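Local coordinates for protein putative mandelate racemase (Bordetella bronchiseptica, PDB 3OZY) that is of unknown function but, as a magnesium-binding enolase superfamily member, probably acts on an acid-sugar-like carboxylate by abstracting the proton next to its carboxyl group, at residues L130-H135 with L318-H324; N32-I36 with D331-L337; A64-I69 with A106-V110. One frame throughout, in Å; residues are numbered along the deposited sequence. Where two conformers were deposited one is given.

The chain opens interaction 2 first, at strand 32-36 of the N-terminal domain, and closes it last, at 331-337, in the loop that leaves barrel strand 328-331. Everything else nests inside that long loop. Interaction 3 opens and closes early, joining helix 58-73 to helix 102-122 within the N-terminal domain. Interaction 1 follows it in series: it opens at 130-135, between helix 126-129 and strand 139-146, and closes at the end of helix 309-321, so the linker into the barrel is fastened to one of its late helices. Interactions 2 and 3 touch directly, Ile36 CG2 lying 3.9 Å from Ile65 CD1; interaction 1 stands clear of both.

Interaction 1 (L130-H135 with L318-H324); sequences LGGKFH and LVAASPH
His135 reaches across the C-terminal end of helix 309-321. CG stands anti to the carbonyl carbon (chi1 -65°), which turns the ring toward the 318-324 segment. CB passes Ala320 O at van der Waals distance. Beyond it, CD2 lies 3.3 Å from Val319 O, which meets the ring at its edge. CE1, at the far side of the imidazole, is near His324 O. Between them NE2 donates to His324 O at 2.9 Å, with the acceptor in the ring plane and the donor approaching the carbonyl oxygen almost end-on (C=O...N angle 162°). Ser322 O is also close to NE2, but the angle is too poor for a bond. Over one face of the imidazole lies CD2 of Phe134.

Backbone bonds add to this grip. Ala320 O takes two N-H groups, Phe134 N at 2.8 Å and His135 N at 3.0 Å, the second straighter (163°) than the first. Phe134 lays its ring over Pro323 in a CH-pi contact: the aromatic face accepts the CA-H of Pro323, which stands almost on the ring normal, with CA 3.5 Å from the centroid. At the start of the loop, Leu130 CD1 packs on Leu318 CD1 at 3.5 Å, and Ala321 is small enough for its CB to approach Gly132 O. Gly131, at positive phi, closes the Schellman motif that ends the preceding helix.

Ala320 O, in the last turn of the helix, thus takes two backbone N-H groups, and His324 O, in the loop beyond, takes the imidazole N-H; the linker is held by three hydrogen bonds together with apolar packing at Leu130 and Phe134.

Interaction 2 (N32-I36 with D331-L337); sequences NRQMI and DITHNDL
Arg33 and Asp331 form a salt bridge, the ionic centre of this contact. In the arginine two successive bends, at chi2 and chi3 (both near -60°), fold the chain back and set the guanidinium edge against Asp331. NH1 donates to Asp331 OD2 at 3.1 Å, using the syn lone pair of that oxygen, and NH2 adds a weak bond to the same atom. The guanidinium and carboxylate planes are only 20° apart, though the acceptor is somewhat tilted from the arginine plane.

Uncharged donors hold the carboxylate in place. OD2 also accepts from Asn335 ND2 at 3.0 Å, a nearly straight bond (167°) that arrives from above the carboxylate plane. OD1 takes the backbone N of Thr333, making an Asx turn, and the Thr333 hydroxyl at 2.7 Å. Asn335 makes a second Asx turn, its OD1 accepting from Leu337 N. Its ND2 has a further acceptor in Asn307 O, and lies over one face of the guanidinium, 3.2 Å from Arg33 CZ, without bonding to it. A water joins the segments as well, accepting from Arg33 NH1 and donating to His334 O.

Apolar contacts flank the polar cluster. Leu337 CD1 touches Met35 CG at 3.8 Å and lies against the strand backbone at Arg33 O and Gln34 C. The flexible thioether of Met35 lets SD lie beside Leu337 CD2. Phe306 packs on both Arg33 and Asp331.

Chemically, a carboxylate at the end of a barrel strand divides its oxygens: OD1 is used wholly within its loop, by Thr333, while OD2 serves both the loop, through Asn335, and the strand, through Arg33. Such charge pairing probably offsets the cost of burying arginine and aspartate at the seam between the N-terminal domain and the barrel.

Interaction 3 (A64-I69 with A106-V110); sequences AIEDVI and AMSGV
Ala106 is the meeting point of the two helices: its CB is 3.7 Å from both Ile65 CG1 and Ile69 CD1, and 4.0 Å from Ala64 CB. The small alanine methyls suit this spot because they let the isoleucine branches reach in. Over these short segments the axes pass 9.9 Å apart and cross nearly at right angles (-95°). Ile69 CD1 also reaches the backbone at Met107 N, 3.5 Å away, while Ile65 CG2 rests on Val110 CG2 at 3.8 Å. Beta-branched Ile65 and Val110 lie alongside, running antiparallel to each other.

Packing eases toward Ile69 CG2, which meets Val110 CG2 at 4.2 Å. The first helix widens into a pi-type turn, Ala64 O accepting from both Val68 N and Ile69 N, the latter at 2.8 Å. On the outer side of that helix Glu66 points away from the contact and pairs with Lys62, and Asp67 is exposed; Val68 packs on Asp57 of the second subunit.

No hydrogen bond crosses. Ile65 also packs on Val8 and Val38 of the antiparallel sheet, and Met107 turns to helix 81-97, a layering of helices on a sheet typical of the enolase-superfamily N-terminal domain.

Interaction 1 (L130-H135 with L318-H324)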
loop_
_atom_site.group_PDB
_atom_site.type_symbol
_atom_site.label_atom_id
_atom_site.label_comp_id
_atom_site.label_asym_id
_atom_site.label_seq_id
_atom_site.Cartn_x
_atom_site.Cartn_y
_atom_site.Cartn_z
ATOM N N LEU A 130 -15.423 24.699 -0.655
ATOM C CA LEU A 130 -15.468 23.838 -1.839
ATOM C C LEU A 130 -16.474 24.296 -2.877
ATOM O O LEU A 130 -16.888 23.513 -3.739
ATOM C CB LEU A 130 -15.796 22.404 -1.418
ATOM C CG LEU A 130 -14.869 21.825 -0.356
ATOM C CD1 LEU A 130 -15.300 20.397 -0.025
ATOM C CD2 LEU A 130 -13.417 21.875 -0.801
ATOM N N GLY A 131 -16.892 25.554 -2.797
ATOM C CA GLY A 131 -17.827 26.091 -3.766
ATOM C C GLY A 131 -19.273 26.053 -3.305
ATOM O O GLY A 131 -20.179 26.353 -4.075
ATOM N N GLY A 132 -19.493 25.685 -2.048
ATOM C CA GLY A 132 -20.840 25.646 -1.494
ATOM C C GLY A 132 -21.629 24.406 -1.886
ATOM O O GLY A 132 -21.130 23.508 -2.576
ATOM N N LYS A 133 -22.882 24.349 -1.454
ATOM C CA LYS A 133 -23.676 23.152 -1.688
ATOM C C LYS A 133 -24.080 22.989 -3.142
ATOM O O LYS A 133 -24.332 23.972 -3.844
ATOM C CB LYS A 133 -24.933 23.164 -0.816
ATOM C CG LYS A 133 -24.627 23.050 0.665
ATOM C CD LYS A 133 -25.887 23.152 1.517
ATOM C CE LYS A 133 -25.502 22.960 2.972
ATOM N NZ LYS A 133 -26.673 22.982 3.901
ATOM N N PHE A 134 -24.108 21.735 -3.587
ATOM C CA PHE A 134 -24.932 21.334 -4.714
ATOM C C PHE A 134 -26.284 20.834 -4.185
ATOM O O PHE A 134 -27.341 21.248 -4.654
ATOM C CB PHE A 134 -24.272 20.217 -5.530
ATOM C CG PHE A 134 -25.178 19.660 -6.591
ATOM C CD1 PHE A 134 -25.203 20.215 -7.863
ATOM C CD2 PHE A 134 -26.045 18.618 -6.300
ATOM C CE1 PHE A 134 -26.061 19.721 -8.830
ATOM C CE2 PHE A 134 -26.906 18.118 -7.265
ATOM C CZ PHE A 134 -26.912 18.675 -8.531
ATOM N N HIS A 135 -26.234 19.935 -3.204
ATOM C CA HIS A 135 -27.438 19.348 -2.625
ATOM C C HIS A 135 -28.004 20.275 -1.559
ATOM O O HIS A 135 -27.879 20.020 -0.365
ATOM C CB HIS A 135 -27.116 17.974 -2.040
ATOM C CG HIS A 135 -26.702 16.970 -3.070
ATOM N ND1 HIS A 135 -27.607 16.356 -3.908
ATOM C CD2 HIS A 135 -25.481 16.489 -3.409
ATOM C CE1 HIS A 135 -26.962 15.535 -4.719
ATOM N NE2 HIS A 135 -25.672 15.594 -4.435
ATOM N N LEU A 318 -17.898 17.136 1.333
ATOM C CA LEU A 318 -17.618 16.986 -0.091
ATOM C C LEU A 318 -18.851 16.534 -0.858
ATOM O O LEU A 318 -19.142 17.046 -1.937
ATOM C CB LEU A 318 -16.482 15.996 -0.323
ATOM C CG LEU A 318 -15.083 16.579 -0.164
ATOM C CD1 LEU A 318 -14.844 17.143 1.238
ATOM C CD2 LEU A 318 -14.039 15.523 -0.502
ATOM N N VAL A 319 -19.573 15.564 -0.304
ATOM C CA VAL A 319 -20.768 15.056 -0.963
ATOM C C VAL A 319 -21.820 16.152 -1.119
ATOM O O VAL A 319 -22.446 16.279 -2.175
ATOM C CB VAL A 319 -21.327 13.834 -0.212
ATOM C CG1 VAL A 319 -22.726 13.465 -0.697
ATOM C CG2 VAL A 319 -20.353 12.666 -0.365
ATOM N N ALA A 320 -22.001 16.959 -0.077
ATOM C CA ALA A 320 -22.975 18.048 -0.147
ATOM C C ALA A 320 -22.652 19.030 -1.281
ATOM O O ALA A 320 -23.557 19.605 -1.895
ATOM C CB ALA A 320 -23.041 18.772 1.187
ATOM N N ALA A 321 -21.360 19.209 -1.542
ATOM C CA ALA A 321 -20.881 20.161 -2.547
ATOM C C ALA A 321 -20.829 19.583 -3.960
ATOM O O ALA A 321 -20.657 20.323 -4.932
ATOM C CB ALA A 321 -19.501 20.684 -2.147
ATOM N N SER A 322 -20.992 18.266 -4.069
ATOM C CA SER A 322 -20.809 17.567 -5.340
ATOM C C SER A 322 -22.115 17.291 -6.086
ATOM O O SER A 322 -23.109 16.892 -5.481
ATOM C CB SER A 322 -20.082 16.242 -5.106
ATOM O OG SER A 322 -20.153 15.432 -6.269
ATOM N N PRO A 323 -22.111 17.477 -7.415
ATOM C CA PRO A 323 -23.296 17.181 -8.230
ATOM C C PRO A 323 -23.579 15.685 -8.405
ATOM O O PRO A 323 -24.593 15.325 -9.000
ATOM C CB PRO A 323 -22.944 17.799 -9.589
ATOM C CG PRO A 323 -21.474 17.738 -9.636
ATOM C CD PRO A 323 -21.041 18.083 -8.225
ATOM N N HIS A 324 -22.726 14.808 -7.895
ATOM C CA HIS A 324 -23.022 13.382 -7.999
ATOM C C HIS A 324 -24.319 13.040 -7.282
ATOM O O HIS A 324 -24.624 13.634 -6.255
ATOM C CB HIS A 324 -21.891 12.553 -7.401
ATOM C CG HIS A 324 -20.646 12.555 -8.226
ATOM N ND1 HIS A 324 -20.587 11.963 -9.470
ATOM C CD2 HIS A 324 -19.424 13.088 -7.995
ATOM C CE1 HIS A 324 -19.374 12.130 -9.970
ATOM N NE2 HIS A 324 -18.652 12.816 -9.100
#

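Interaction 2 (N32-I36 with D331-L337)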
loop_
_atom_site.group_PDB
_atom_site.type_symbol
_atom_site.label_atom_id
_atom_site.label_comp_id
_atom_site.label_asym_id
_atom_site.label_seq_id
_atom_site.Cartn_x
_atom_site.Cartn_y
_atom_site.Cartn_z
ATOM N N ASN A 32 -13.902 -4.005 18.621
ATOM C CA ASN A 32 -13.929 -2.685 19.247
ATOM C C ASN A 32 -13.889 -1.650 18.148
ATOM O O ASN A 32 -13.129 -1.817 17.197
ATOM C CB ASN A 32 -12.733 -2.480 20.185
ATOM C CG ASN A 32 -12.752 -3.426 21.364
ATOM O OD1 ASN A 32 -13.425 -3.166 22.373
ATOM N ND2 ASN A 32 -12.021 -4.530 21.250
ATOM N N ARG A 33 -14.707 -0.606 18.246
ATOM C CA ARG A 33 -14.647 0.473 17.267
ATOM C C ARG A 33 -13.548 1.449 17.673
ATOM O O ARG A 33 -13.581 2.046 18.755
ATOM C CB ARG A 33 -16.006 1.168 17.109
ATOM C CG ARG A 33 -17.146 0.234 16.633
ATOM C CD ARG A 33 -16.783 -0.579 15.363
ATOM N NE ARG A 33 -16.520 0.283 14.211
ATOM C CZ ARG A 33 -17.450 0.746 13.384
ATOM N NH1 ARG A 33 -18.729 0.424 13.537
ATOM N NH2 ARG A 33 -17.094 1.533 12.379
ATOM N N GLN A 34 -12.556 1.585 16.804
ATOM C CA GLN A 34 -11.359 2.345 17.122
ATOM C C GLN A 34 -11.114 3.441 16.099
ATOM O O GLN A 34 -11.692 3.439 15.007
ATOM C CB GLN A 34 -10.146 1.411 17.161
ATOM C CG GLN A 34 -10.325 0.242 18.128
ATOM C CD GLN A 34 -9.062 -0.576 18.342
ATOM O OE1 GLN A 34 -8.197 -0.678 17.465
ATOM N NE2 GLN A 34 -8.955 -1.179 19.515
ATOM N N MET A 35 -10.232 4.366 16.459
ATOM C CA MET A 35 -9.793 5.402 15.533
ATOM C C MET A 35 -8.547 6.068 16.067
ATOM O O MET A 35 -8.198 5.935 17.248
ATOM C CB MET A 35 -10.869 6.478 15.361
ATOM C CG MET A 35 -11.063 7.354 16.601
ATOM S SD MET A 35 -12.345 8.609 16.416
ATOM C CE MET A 35 -11.562 9.687 15.216
ATOM N N ILE A 36 -7.867 6.769 15.171
ATOM C CA ILE A 36 -6.931 7.810 15.555
ATOM C C ILE A 36 -7.618 9.153 15.375
ATOM O O ILE A 36 -8.166 9.440 14.312
ATOM C CB ILE A 36 -5.688 7.808 14.643
ATOM C CG1 ILE A 36 -4.802 6.600 14.927
ATOM C CG2 ILE A 36 -4.902 9.112 14.805
ATOM C CD1 ILE A 36 -4.079 6.654 16.268
ATOM N N ASP A 331 -23.116 4.763 8.966
ATOM C CA ASP A 331 -22.927 3.636 9.886
ATOM C C ASP A 331 -24.027 3.611 10.945
ATOM O O ASP A 331 -24.113 4.534 11.766
ATOM C CB ASP A 331 -21.558 3.836 10.565
ATOM C CG ASP A 331 -21.162 2.736 11.548
ATOM O OD1 ASP A 331 -21.961 1.836 11.877
ATOM O OD2 ASP A 331 -19.992 2.795 11.999
ATOM N N ILE A 332 -24.845 2.554 10.936
ATOM C CA ILE A 332 -25.914 2.397 11.935
ATOM C C ILE A 332 -25.628 1.289 12.943
ATOM O O ILE A 332 -26.490 0.943 13.764
ATOM C CB ILE A 332 -27.326 2.211 11.297
ATOM C CG1 ILE A 332 -27.371 1.085 10.242
ATOM C CG2 ILE A 332 -27.788 3.524 10.689
ATOM C CD1 ILE A 332 -26.928 -0.287 10.710
ATOM N N THR A 333 -24.424 0.729 12.893
ATOM C CA THR A 333 -24.038 -0.315 13.839
ATOM C C THR A 333 -23.642 0.311 15.180
ATOM O O THR A 333 -23.517 1.529 15.290
ATOM C CB THR A 333 -22.880 -1.199 13.288
ATOM O OG1 THR A 333 -21.653 -0.458 13.288
ATOM C CG2 THR A 333 -23.187 -1.661 11.874
ATOM N N HIS A 334 -23.433 -0.518 16.197
ATOM C CA HIS A 334 -23.044 0.012 17.497
ATOM C C HIS A 334 -21.661 0.654 17.441
ATOM O O HIS A 334 -20.671 -0.029 17.210
ATOM C CB HIS A 334 -23.042 -1.092 18.551
ATOM C CG HIS A 334 -22.736 -0.580 19.917
ATOM N ND1 HIS A 334 -23.711 -0.381 20.871
ATOM C CD2 HIS A 334 -21.572 -0.167 20.470
ATOM C CE1 HIS A 334 -23.154 0.109 21.964
ATOM N NE2 HIS A 334 -21.857 0.245 21.748
ATOM N N ASN A 335 -21.595 1.956 17.684
ATOM C CA ASN A 335 -20.338 2.676 17.514
ATOM C C ASN A 335 -20.337 3.985 18.286
ATOM O O ASN A 335 -20.904 4.979 17.839
ATOM C CB ASN A 335 -20.101 2.937 16.020
ATOM C CG ASN A 335 -18.742 3.520 15.739
ATOM O OD1 ASN A 335 -17.996 3.872 16.654
ATOM N ND2 ASN A 335 -18.404 3.632 14.455
ATOM N N ASP A 336 -19.691 3.982 19.449
ATOM C CA ASP A 336 -19.613 5.192 20.261
ATOM C C ASP A 336 -18.916 6.341 19.536
ATOM O O ASP A 336 -19.138 7.507 19.859
ATOM C CB ASP A 336 -18.895 4.928 21.586
ATOM C CG ASP A 336 -19.674 4.021 22.512
ATOM O OD1 ASP A 336 -20.914 3.904 22.356
ATOM O OD2 ASP A 336 -19.018 3.437 23.404
ATOM N N LEU A 337 -18.071 6.021 18.559
ATOM C CA LEU A 337 -17.400 7.067 17.794
ATOM C C LEU A 337 -18.347 7.803 16.844
ATOM O O LEU A 337 -17.996 8.859 16.305
ATOM C CB LEU A 337 -16.195 6.504 17.042
ATOM C CG LEU A 337 -15.166 5.797 17.923
ATOM C CD1 LEU A 337 -14.123 5.130 17.038
ATOM C CD2 LEU A 337 -14.519 6.745 18.938
HETATM O O HOH W 1 -20.032 -1.697 15.173
#

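Interaction 3 (A64-I69 with A106-V110)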
loop_
_atom_site.group_PDB
_atom_site.type_symbol
_atom_site.label_atom_id
_atom_site.label_comp_id
_atom_site.label_asym_id
_atom_site.label_seq_id
_atom_site.Cartn_x
_atom_site.Cartn_y
_atom_site.Cartn_z
ATOM N N ALA A 64 3.112 6.445 11.965
ATOM C CA ALA A 64 3.171 7.054 10.642
ATOM C C ALA A 64 2.814 8.535 10.696
ATOM O O ALA A 64 3.446 9.362 10.044
ATOM C CB ALA A 64 2.242 6.325 9.688
ATOM N N ILE A 65 1.790 8.871 11.469
ATOM C CA ILE A 65 1.319 10.243 11.537
ATOM C C ILE A 65 2.294 11.152 12.297
ATOM O O ILE A 65 2.681 12.215 11.800
ATOM C CB ILE A 65 -0.096 10.304 12.139
ATOM C CG1 ILE A 65 -1.092 9.680 11.153
ATOM C CG2 ILE A 65 -0.480 11.751 12.469
ATOM C CD1 ILE A 65 -2.462 9.375 11.755
ATOM N N GLU A 66 2.713 10.729 13.482
ATOM C CA GLU A 66 3.560 11.584 14.311
ATOM C C GLU A 66 5.020 11.646 13.856
ATOM O O GLU A 66 5.659 12.701 13.950
ATOM C CB GLU A 66 3.488 11.138 15.780
ATOM C CG GLU A 66 2.099 11.309 16.380
ATOM C CD GLU A 66 2.008 10.964 17.857
ATOM O OE1 GLU A 66 2.997 10.457 18.429
ATOM O OE2 GLU A 66 0.931 11.205 18.441
ATOM N N ASP A 67 5.539 10.539 13.338
ATOM C CA ASP A 67 6.987 10.394 13.175
ATOM C C ASP A 67 7.463 10.209 11.735
ATOM O O ASP A 67 8.670 10.269 11.468
ATOM C CB ASP A 67 7.483 9.237 14.048
ATOM C CG ASP A 67 7.144 9.431 15.507
ATOM O OD1 ASP A 67 7.594 10.437 16.094
ATOM O OD2 ASP A 67 6.412 8.589 16.064
ATOM N N VAL A 68 6.539 9.972 10.808
ATOM C CA VAL A 68 6.894 9.903 9.396
ATOM C C VAL A 68 6.332 11.126 8.679
ATOM O O VAL A 68 7.077 11.899 8.080
ATOM C CB VAL A 68 6.418 8.590 8.735
ATOM C CG1 VAL A 68 6.828 8.554 7.265
ATOM C CG2 VAL A 68 7.008 7.387 9.461
ATOM N N ILE A 69 5.026 11.335 8.771
ATOM C CA ILE A 69 4.403 12.490 8.151
ATOM C C ILE A 69 4.680 13.779 8.938
ATOM O O ILE A 69 5.060 14.798 8.356
ATOM C CB ILE A 69 2.886 12.268 8.006
ATOM C CG1 ILE A 69 2.624 11.086 7.068
ATOM C CG2 ILE A 69 2.204 13.543 7.534
ATOM C CD1 ILE A 69 1.191 10.537 7.149
ATOM N N ALA A 106 -3.070 7.316 6.603
ATOM C CA ALA A 106 -2.459 8.256 7.548
ATOM C C ALA A 106 -2.409 9.686 6.987
ATOM O O ALA A 106 -2.793 10.646 7.663
ATOM C CB ALA A 106 -1.054 7.772 7.953
ATOM N N MET A 107 -1.961 9.822 5.741
ATOM C CA MET A 107 -1.928 11.128 5.072
ATOM C C MET A 107 -3.313 11.739 5.030
ATOM O O MET A 107 -3.480 12.962 5.113
ATOM C CB MET A 107 -1.475 10.996 3.611
ATOM C CG MET A 107 -0.007 10.815 3.382
ATOM S SD MET A 107 0.331 10.945 1.616
ATOM C CE MET A 107 -0.015 12.682 1.307
ATOM N N SER A 108 -4.305 10.880 4.818
ATOM C CA SER A 108 -5.684 11.324 4.695
ATOM C C SER A 108 -6.186 11.976 5.972
ATOM O O SER A 108 -6.860 13.001 5.929
ATOM C CB SER A 108 -6.596 10.147 4.359
ATOM O OG SER A 108 -6.200 9.495 3.165
ATOM N N GLY A 109 -5.859 11.367 7.107
ATOM C CA GLY A 109 -6.245 11.904 8.406
ATOM C C GLY A 109 -5.632 13.275 8.645
ATOM O O GLY A 109 -6.293 14.198 9.137
ATOM N N VAL A 110 -4.361 13.414 8.268
ATOM C CA VAL A 110 -3.655 14.684 8.407
ATOM C C VAL A 110 -4.220 15.736 7.450
ATOM O O VAL A 110 -4.438 16.894 7.828
ATOM C CB VAL A 110 -2.148 14.484 8.179
ATOM C CG1 VAL A 110 -1.415 15.832 8.062
ATOM C CG2 VAL A 110 -1.560 13.610 9.296
#